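PDB 4RN7: N-acetylmuramoyl-L-alanine amidase from Peptoclostridium difficile, which probably cleaves, as a zinc-dependent amidase, the amide bond between N-acetylmuramoyl and L-alanine in bacterial cell-wall peptidoglycan. Local coordinates for residues Glu164-Gln167 / Asp168-Ala171. Sequence-based numbering, arbitrary orientation.
Sequences EKYQ and DQLA
L170 meets Y166 one helical turn back through its backbone and the base of its side chain: L170 N reaches Y166 O at 3.0 Å in a nearly straight bond (164°), while L170 CB sits 3.4 Å from Y166 O. With CG anti to the backbone N (chi1 168°), the L170 branch runs on to wedge between I35 of helix 28-44 and I118 and V122 of helix 107-122. Q169 N donates to K165 O at 3.0 Å, and in the conformer given here, one of two modelled, the extended Q169 side chain passes beside that carbonyl, with Q169 CG 3.2 Å from K165 O. A171 N closes on Q167 O at 2.9 Å, and D168 N on E164 O at 2.9 Å, the most bent of the four. The polar ends turn elsewhere: E164 OE1 pairs with K38 and D168 OD1 with K42 in salt bridges to helix 28-44, and the buried Q167 amide is held by I161 O, Q34 and K38. This is regular i to i+4 alpha-helical bonding in the opening turns of helix 164-185, which pack against helices 28-44 and 107-122 in the Amidase_3 catalytic domain, whose core is a mixed sheet.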
loop_
_atom_site.group_PDB
_atom_site.type_symbol
_atom_site.label_atom_id
_atom_site.label_comp_id
_atom_site.label_asym_id
_atom_site.label_seq_id
_atom_site.Cartn_x
_atom_site.Cartn_y
_atom_site.Cartn_z
ATOM N N GLU A 164 8.365 3.795 14.117
ATOM C CA GLU A 164 8.400 4.913 13.190
ATOM C C GLU A 164 9.559 4.814 12.204
ATOM O O GLU A 164 9.429 5.199 11.042
ATOM C CB GLU A 164 8.476 6.222 13.975
ATOM C CG GLU A 164 7.236 6.507 14.819
ATOM C CD GLU A 164 6.191 7.327 14.077
ATOM O OE1 GLU A 164 6.571 8.088 13.160
ATOM O OE2 GLU A 164 4.993 7.216 14.419
ATOM N N LYS A 165 10.695 4.306 12.666
ATOM C CA LYS A 165 11.859 4.217 11.796
ATOM C C LYS A 165 11.630 3.121 10.760
ATOM O O LYS A 165 12.054 3.237 9.611
ATOM C CB LYS A 165 13.151 4.022 12.613
ATOM C CG LYS A 165 13.851 5.361 12.943
ATOM C CD LYS A 165 14.800 5.271 14.137
ATOM C CE LYS A 165 15.427 6.629 14.449
ATOM N NZ LYS A 165 16.467 7.026 13.453
ATOM N N TYR A 166 10.909 2.080 11.160
ATOM C CA TYR A 166 10.548 1.016 10.247
ATOM C C TYR A 166 9.526 1.533 9.234
ATOM O O TYR A 166 9.614 1.236 8.045
ATOM C CB TYR A 166 9.940 -0.139 11.021
ATOM C CG TYR A 166 9.641 -1.321 10.158
ATOM C CD1 TYR A 166 10.658 -2.184 9.776
ATOM C CD2 TYR A 166 8.350 -1.579 9.716
ATOM C CE1 TYR A 166 10.402 -3.271 8.986
ATOM C CE2 TYR A 166 8.083 -2.678 8.919
ATOM C CZ TYR A 166 9.115 -3.514 8.562
ATOM O OH TYR A 166 8.887 -4.613 7.775
ATOM N N GLN A 167 8.549 2.294 9.700
ATOM C CA GLN A 167 7.579 2.862 8.770
ATOM C C GLN A 167 8.282 3.765 7.760
ATOM O O GLN A 167 7.916 3.798 6.589
ATOM C CB GLN A 167 6.503 3.638 9.522
ATOM C CG GLN A 167 5.510 2.746 10.267
ATOM C CD GLN A 167 4.478 3.576 11.005
ATOM O OE1 GLN A 167 4.440 4.794 10.861
ATOM N NE2 GLN A 167 3.645 2.926 11.801
ATOM N N ASP A 168 9.301 4.483 8.216
ATOM C CA ASP A 168 10.030 5.399 7.347
ATOM C C ASP A 168 10.805 4.659 6.253
ATOM O O ASP A 168 10.793 5.058 5.090
ATOM C CB ASP A 168 10.986 6.246 8.184
ATOM C CG ASP A 168 11.667 7.314 7.375
ATOM O OD1 ASP A 168 10.998 8.309 7.036
ATOM O OD2 ASP A 168 12.873 7.163 7.084
ATOM N N GLN A 169 11.477 3.586 6.649
ATOM C CA GLN A 169 12.227 2.758 5.711
ATOM C C GLN A 169 11.299 2.139 4.688
ATOM O O GLN A 169 11.602 2.127 3.501
ATOM C CB GLN A 169 12.933 1.632 6.444
ATOM C CG GLN A 169 14.040 2.062 7.357
ATOM C CD GLN A 169 14.744 0.864 7.945
ATOM O OE1 GLN A 169 15.769 0.413 7.426
ATOM N NE2 GLN A 169 14.187 0.326 9.025
ATOM N N LEU A 170 10.170 1.618 5.165
ATOM C CA LEU A 170 9.188 0.973 4.305
ATOM C C LEU A 170 8.651 1.985 3.300
ATOM O O LEU A 170 8.587 1.713 2.101
ATOM C CB LEU A 170 8.058 0.389 5.160
ATOM C CG LEU A 170 6.801 -0.084 4.436
ATOM C CD1 LEU A 170 7.148 -1.163 3.420
ATOM C CD2 LEU A 170 5.788 -0.594 5.453
ATOM N N ALA A 171 8.297 3.169 3.792
ATOM C CA ALA A 171 7.795 4.227 2.922
ATOM C C ALA A 171 8.849 4.630 1.895
ATOM O O ALA A 171 8.523 4.836 0.728
ATOM C CB ALA A 171 7.325 5.439 3.727
#